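Local structure of blue-light-activated histidine kinase 2 (Erythrobacter litoralis HTCC2594, 4R39) at residues A[28-33]-A[119-124]; A[151-156]-A[165-170]. The protein acts as a blue-light-activated histidine kinase in bacterial signalling, using ATP to phosphorylate a histidine through the C-terminal kinase part present here. One frame throughout, in Å; residues are numbered along the deposited sequence.

Contact 1. Residues A[28-33]-A[119-124]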
loop_
_atom_site.group_PDB
_atom_site.type_symbol
_atom_site.label_atom_id
_atom_site.label_comp_id
_atom_site.label_asym_id
_atom_site.label_seq_id
_atom_site.Cartn_x
_atom_site.Cartn_y
_atom_site.Cartn_z
ATOM N N HIS A 28 -12.208 -0.944 12.838
ATOM C CA HIS A 28 -13.201 -1.867 13.373
ATOM C C HIS A 28 -13.776 -2.803 12.307
ATOM O O HIS A 28 -14.604 -3.653 12.624
ATOM C CB HIS A 28 -14.314 -1.090 14.082
ATOM C CG HIS A 28 -13.841 -0.325 15.280
ATOM N ND1 HIS A 28 -14.392 0.879 15.662
ATOM C CD2 HIS A 28 -12.865 -0.594 16.180
ATOM C CE1 HIS A 28 -13.775 1.320 16.745
ATOM N NE2 HIS A 28 -12.845 0.444 17.081
ATOM N N ARG A 29 -13.335 -2.654 11.057
ATOM C CA ARG A 29 -13.702 -3.599 9.995
ATOM C C ARG A 29 -12.535 -4.536 9.652
ATOM O O ARG A 29 -12.677 -5.395 8.784
ATOM C CB ARG A 29 -14.151 -2.885 8.706
ATOM C CG ARG A 29 -15.125 -1.712 8.866
ATOM C CD ARG A 29 -16.581 -2.036 8.484
ATOM N NE ARG A 29 -16.750 -2.691 7.181
ATOM C CZ ARG A 29 -17.201 -2.106 6.070
ATOM N NH1 ARG A 29 -17.531 -0.818 6.054
ATOM N NH2 ARG A 29 -17.324 -2.815 4.955
ATOM N N VAL A 30 -11.391 -4.373 10.319
ATOM C CA VAL A 30 -10.201 -5.188 10.026
ATOM C C VAL A 30 -9.607 -5.823 11.287
ATOM O O VAL A 30 -10.092 -5.580 12.389
ATOM C CB VAL A 30 -9.119 -4.362 9.300
ATOM C CG1 VAL A 30 -9.657 -3.850 7.974
ATOM C CG2 VAL A 30 -8.650 -3.202 10.166
ATOM N N LYS A 31 -8.560 -6.631 11.122
ATOM C CA LYS A 31 -8.048 -7.456 12.219
ATOM C C LYS A 31 -6.557 -7.792 12.122
ATOM O O LYS A 31 -5.906 -7.510 11.118
ATOM C CB LYS A 31 -8.849 -8.757 12.296
ATOM C CG LYS A 31 -10.269 -8.574 12.798
ATOM C CD LYS A 31 -10.946 -9.904 13.070
ATOM C CE LYS A 31 -12.332 -9.704 13.667
ATOM N NZ LYS A 31 -12.288 -9.106 15.027
ATOM N N ASN A 32 -6.040 -8.407 13.186
ATOM C CA ASN A 32 -4.646 -8.850 13.257
ATOM C C ASN A 32 -3.661 -7.692 13.047
ATOM O O ASN A 32 -3.941 -6.575 13.474
ATOM C CB ASN A 32 -4.403 -10.009 12.282
ATOM C CG ASN A 32 -5.113 -11.286 12.703
ATOM O OD1 ASN A 32 -6.017 -11.261 13.543
ATOM N ND2 ASN A 32 -4.699 -12.410 12.128
ATOM N N HIS A 33 -2.518 -7.958 12.413
ATOM C CA HIS A 33 -1.487 -6.936 12.222
ATOM C C HIS A 33 -2.058 -5.662 11.610
ATOM O O HIS A 33 -1.730 -4.562 12.040
ATOM C CB HIS A 33 -0.355 -7.460 11.329
ATOM C CG HIS A 33 0.664 -8.286 12.051
ATOM N ND1 HIS A 33 1.686 -8.940 11.396
ATOM C CD2 HIS A 33 0.827 -8.557 13.368
ATOM C CE1 HIS A 33 2.432 -9.582 12.276
ATOM N NE2 HIS A 33 1.933 -9.367 13.481
ATOM N N PRO A 119 -12.234 -7.977 -0.946
ATOM C CA PRO A 119 -12.719 -7.643 0.397
ATOM C C PRO A 119 -11.970 -6.453 0.988
ATOM O O PRO A 119 -10.878 -6.131 0.523
ATOM C CB PRO A 119 -12.427 -8.911 1.204
ATOM C CG PRO A 119 -12.277 -9.997 0.187
ATOM C CD PRO A 119 -11.674 -9.337 -1.005
ATOM N N VAL A 120 -12.550 -5.817 2.003
ATOM C CA VAL A 120 -11.939 -4.644 2.623
ATOM C C VAL A 120 -10.529 -4.937 3.127
ATOM O O VAL A 120 -9.600 -4.181 2.854
ATOM C CB VAL A 120 -12.777 -4.126 3.810
ATOM C CG1 VAL A 120 -12.104 -2.915 4.451
ATOM C CG2 VAL A 120 -14.181 -3.768 3.354
ATOM N N GLU A 121 -10.381 -6.028 3.874
ATOM C CA GLU A 121 -9.089 -6.387 4.448
ATOM C C GLU A 121 -8.038 -6.584 3.369
ATOM O O GLU A 121 -6.883 -6.212 3.539
ATOM C CB GLU A 121 -9.201 -7.666 5.273
ATOM C CG GLU A 121 -9.728 -7.450 6.684
ATOM C CD GLU A 121 -9.207 -8.475 7.673
ATOM O OE1 GLU A 121 -8.276 -9.232 7.320
ATOM O OE2 GLU A 121 -9.722 -8.519 8.812
ATOM N N THR A 122 -8.443 -7.182 2.258
ATOM C CA THR A 122 -7.521 -7.449 1.169
ATOM C C THR A 122 -7.044 -6.137 0.558
ATOM O O THR A 122 -5.860 -5.978 0.253
ATOM C CB THR A 122 -8.188 -8.317 0.088
ATOM O OG1 THR A 122 -8.668 -9.529 0.681
ATOM C CG2 THR A 122 -7.203 -8.656 -1.021
ATOM N N ALA A 123 -7.969 -5.200 0.384
ATOM C CA ALA A 123 -7.654 -3.922 -0.244
ATOM C C ALA A 123 -6.696 -3.134 0.635
ATOM O O ALA A 123 -5.676 -2.634 0.164
ATOM C CB ALA A 123 -8.927 -3.126 -0.492
ATOM N N GLY A 124 -7.035 -3.028 1.916
ATOM C CA GLY A 124 -6.210 -2.315 2.873
ATOM C C GLY A 124 -4.784 -2.827 2.917
ATOM O O GLY A 124 -3.842 -2.040 2.953
#
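Val-30 and Glu-121 meet where the connection between helices 16-27 and 32-48 crosses the first turn of helix 120-140. That helix belongs to the Bergerat ATP-binding fold of the kinase. His-28, in the same segment as Val-30, is the predicted site of autophosphorylation and carries no phosphate here. The CA atoms of Val-30 and Glu-121, 5.8 Å apart, mark the closest backbone approach of the two segments.

The apolar part is small. Val-30 CG1 lies 3.8 Å from Glu-121 CG and 4.4 Å from Val-120 CG1. Val-120 points toward the connection. Val-120 CG2 lies 3.7 Å from Arg-29 NH2, and the two side chains cross at about a right angle. The approach to the guanidinium is oblique. Met-72 of helix 58-75 and Ile-84 touch both Arg-29 and Val-120, so this corner is shared by several elements.

The polar part centres on the Glu-121 carboxylate. CG of Glu-121 stands anti to the carbonyl carbon (chi1 -82°), and the chain beyond it is extended. This carries the carboxylate up beside the backbone of 30-31. Its charge is met elsewhere: OE1 forms a salt bridge with Arg-125, and OE2 forms one with Arg-229. Lys-31 does not join them, since its NZ stays 6.7 Å from Glu-121 OE2. Glu-121 OE2 also comes within 3.2 Å of Lys-31 N, but the angle is too poor for a hydrogen bond.

Contact 2. Residues A[151-156]-A[165-170]. With ANP (phosphoaminophosphonic acid-adenylate ester), chain F.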
loop_
_atom_site.group_PDB
_atom_site.type_symbol
_atom_site.label_atom_id
_atom_site.label_comp_id
_atom_site.label_asym_id
_atom_site.label_seq_id
_atom_site.Cartn_x
_atom_site.Cartn_y
_atom_site.Cartn_z
ATOM N N GLN A 151 6.993 1.933 -12.853
ATOM C CA GLN A 151 5.783 1.329 -13.382
ATOM C C GLN A 151 5.084 0.534 -12.296
ATOM O O GLN A 151 5.680 -0.336 -11.677
ATOM C CB GLN A 151 6.113 0.430 -14.572
ATOM C CG GLN A 151 6.971 1.121 -15.620
ATOM C CD GLN A 151 6.706 0.614 -17.023
ATOM O OE1 GLN A 151 6.060 1.292 -17.830
ATOM N NE2 GLN A 151 7.215 -0.578 -17.330
ATOM N N LEU A 152 3.819 0.866 -12.060
ATOM C CA LEU A 152 2.963 0.091 -11.176
ATOM C C LEU A 152 1.991 -0.715 -12.031
ATOM O O LEU A 152 1.296 -0.155 -12.871
ATOM C CB LEU A 152 2.207 1.018 -10.220
ATOM C CG LEU A 152 1.063 0.414 -9.399
ATOM C CD1 LEU A 152 1.579 -0.628 -8.427
ATOM C CD2 LEU A 152 0.303 1.508 -8.657
ATOM N N ARG A 153 1.967 -2.028 -11.829
ATOM C CA ARG A 153 1.019 -2.908 -12.508
ATOM C C ARG A 153 0.253 -3.727 -11.489
ATOM O O ARG A 153 0.790 -4.110 -10.454
ATOM C CB ARG A 153 1.732 -3.878 -13.449
ATOM C CG ARG A 153 1.999 -3.354 -14.837
ATOM C CD ARG A 153 2.846 -4.338 -15.632
ATOM N NE ARG A 153 4.011 -3.671 -16.208
ATOM C CZ ARG A 153 5.265 -3.820 -15.787
ATOM N NH1 ARG A 153 5.564 -4.639 -14.783
ATOM N NH2 ARG A 153 6.240 -3.150 -16.392
ATOM N N SER A 154 -1.007 -3.989 -11.795
ATOM C CA SER A 154 -1.843 -4.854 -10.983
ATOM C C SER A 154 -2.654 -5.698 -11.950
ATOM O O SER A 154 -3.605 -5.208 -12.563
ATOM C CB SER A 154 -2.752 -4.018 -10.081
ATOM O OG SER A 154 -3.502 -4.833 -9.201
ATOM N N SER A 155 -2.258 -6.961 -12.099
ATOM C CA SER A 155 -2.819 -7.835 -13.125
ATOM C C SER A 155 -3.469 -9.068 -12.530
ATOM O O SER A 155 -2.851 -9.788 -11.748
ATOM C CB SER A 155 -1.723 -8.302 -14.081
ATOM O OG SER A 155 -0.990 -7.206 -14.596
ATOM N N VAL A 156 -4.713 -9.323 -12.914
ATOM C CA VAL A 156 -5.347 -10.583 -12.571
ATOM C C VAL A 156 -4.923 -11.619 -13.599
ATOM O O VAL A 156 -5.020 -11.391 -14.804
ATOM C CB VAL A 156 -6.879 -10.467 -12.523
ATOM C CG1 VAL A 156 -7.512 -11.841 -12.287
ATOM C CG2 VAL A 156 -7.288 -9.492 -11.432
ATOM N N THR A 165 3.106 -5.448 -9.334
ATOM C CA THR A 165 4.507 -5.173 -9.632
ATOM C C THR A 165 4.820 -3.691 -9.487
ATOM O O THR A 165 4.023 -2.842 -9.882
ATOM C CB THR A 165 4.858 -5.586 -11.079
ATOM O OG1 THR A 165 4.604 -6.983 -11.256
ATOM C CG2 THR A 165 6.332 -5.298 -11.404
ATOM N N VAL A 166 5.987 -3.392 -8.923
ATOM C CA VAL A 166 6.534 -2.039 -8.949
ATOM C C VAL A 166 7.960 -2.106 -9.485
ATOM O O VAL A 166 8.804 -2.800 -8.931
ATOM C CB VAL A 166 6.488 -1.371 -7.563
ATOM C CG1 VAL A 166 7.191 -0.015 -7.590
ATOM C CG2 VAL A 166 5.040 -1.213 -7.112
ATOM N N GLU A 167 8.207 -1.374 -10.566
ATOM C CA GLU A 167 9.429 -1.486 -11.354
ATOM C C GLU A 167 10.184 -0.153 -11.408
ATOM O O GLU A 167 9.586 0.865 -11.721
ATOM C CB GLU A 167 9.047 -1.873 -12.786
ATOM C CG GLU A 167 9.323 -3.313 -13.199
ATOM C CD GLU A 167 9.191 -3.520 -14.702
ATOM O OE1 GLU A 167 9.117 -2.510 -15.439
ATOM O OE2 GLU A 167 9.165 -4.690 -15.148
ATOM N N ASP A 168 11.484 -0.165 -11.119
ATOM C CA ASP A 168 12.355 1.001 -11.328
ATOM C C ASP A 168 13.348 0.737 -12.436
ATOM O O ASP A 168 13.671 -0.413 -12.718
ATOM C CB ASP A 168 13.244 1.270 -10.116
ATOM C CG ASP A 168 12.479 1.598 -8.891
ATOM O OD1 ASP A 168 11.480 2.329 -9.015
ATOM O OD2 ASP A 168 12.890 1.134 -7.808
ATOM N N ASP A 169 13.879 1.809 -13.013
ATOM C CA ASP A 169 15.085 1.712 -13.826
ATOM C C ASP A 169 16.230 2.461 -13.146
ATOM O O ASP A 169 17.259 2.747 -13.757
ATOM C CB ASP A 169 14.843 2.260 -15.232
ATOM C CG ASP A 169 14.646 3.764 -15.256
ATOM O OD1 ASP A 169 14.388 4.370 -14.193
ATOM O OD2 ASP A 169 14.733 4.341 -16.360
ATOM N N GLY A 170 16.044 2.759 -11.865
ATOM C CA GLY A 170 16.959 3.618 -11.144
ATOM C C GLY A 170 18.125 2.932 -10.463
ATOM O O GLY A 170 18.763 2.028 -11.001
HETATM P PG ANP F . 10.108 4.364 5.678
HETATM O O1G ANP F . 9.676 3.911 7.032
HETATM O O2G ANP F . 9.735 3.273 4.606
HETATM O O3G ANP F . 9.353 5.706 5.324
HETATM P PB ANP F . 12.582 3.712 4.513
HETATM O O1B ANP F . 13.988 4.195 4.395
HETATM O O2B ANP F . 11.885 3.882 3.127
HETATM N N3B ANP F . 11.784 4.616 5.684
HETATM P PA ANP F . 12.289 1.032 3.935
HETATM O O1A ANP F . 11.019 1.248 3.209
HETATM O O2A ANP F . 12.330 -0.269 4.742
HETATM O O3A ANP F . 12.581 2.214 4.962
HETATM O "O5'" ANP F . 13.478 1.078 2.904
HETATM C "C5'" ANP F . 14.737 0.485 3.256
HETATM C "C4'" ANP F . 15.845 1.124 2.457
HETATM O "O4'" ANP F . 16.001 0.424 1.205
HETATM C "C3'" ANP F . 15.647 2.585 2.066
HETATM O "O3'" ANP F . 16.072 3.453 3.110
HETATM C "C2'" ANP F . 16.533 2.713 0.829
HETATM O "O2'" ANP F . 17.885 2.975 1.186
HETATM C "C1'" ANP F . 16.407 1.323 0.189
HETATM N N9 ANP F . 15.439 1.239 -0.900
HETATM C C8 ANP F . 14.127 0.850 -0.812
HETATM N N7 ANP F . 13.491 0.853 -1.957
HETATM C C5 ANP F . 14.453 1.274 -2.865
HETATM C C6 ANP F . 14.415 1.486 -4.256
HETATM N N6 ANP F . 13.328 1.298 -5.008
HETATM N N1 ANP F . 15.551 1.902 -4.858
HETATM C C2 ANP F . 16.643 2.092 -4.111
HETATM N N3 ANP F . 16.797 1.924 -2.795
HETATM C C4 ANP F . 15.657 1.511 -2.227
#
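Glu-167 and Gln-151 form a hydrogen-bonded antiparallel pair in the beta hairpin 148-156/161-168 of the Bergerat-fold sheet. Arg-153 and Thr-165 form the next such pair; both N-to-O distances, Arg-153 N to Thr-165 O and Thr-165 N to Arg-153 O, are 2.9 Å. Between them, Leu-152 CD1 packs 3.7 Å from Val-166 CG2 on the face turned to helix 120-140.

On the other face, the Glu-167 side chain can be followed outward. Glu-167 CB lies 3.9 Å from Gln-151 O and next to Gln-151 CB. The chain is extended beyond CG and brings CD to the edge of the Arg-153 guanidinium, in its plane. The carboxylate is turned 80° to that plane. OE1 of Glu-167 receives NH2 of Arg-153 at 3.1 Å in a salt bridge, from above the carboxylate plane. It also takes a weak bond from Gln-151 NE2. The same glutamine gives its OE1 to Asn-110 on the neighbouring strand. Glu-167 OE2 stays beside the guanidinium, 3.5 Å from Arg-153 NH2.

Asp-168 begins the DxGxG signature of this ATPase family. Asp-168 OD2 accepts a hydrogen bond from N6 of the ATP analogue at 2.8 Å. An amino group is thus read by a carboxylate oxygen, as expected for selection of adenine.

In the fold
Helix 120-140 ties the two contacts together. Its first turn carries half of contact 1. Further along, Val-130, Val-133 and Ala-137 touch Leu-152, Val-166 and Asp-168 of contact 2. Asn-136 and His-140, near its end, hydrogen-bond to the ATP analogue. The chain then enters strand 148-156. The contacts lie on opposite sides of the chain's centre, with their own centres 24 Å apart and nearest atoms about 10 Å apart. Contact 2 reaches the adenine end of the pocket through Asp-168, and the bound magnesium lies about 11 Å from the Val-166 side chain. Contact 1 instead joins the predicted phosphohistidine segment to the nucleotide-binding fold.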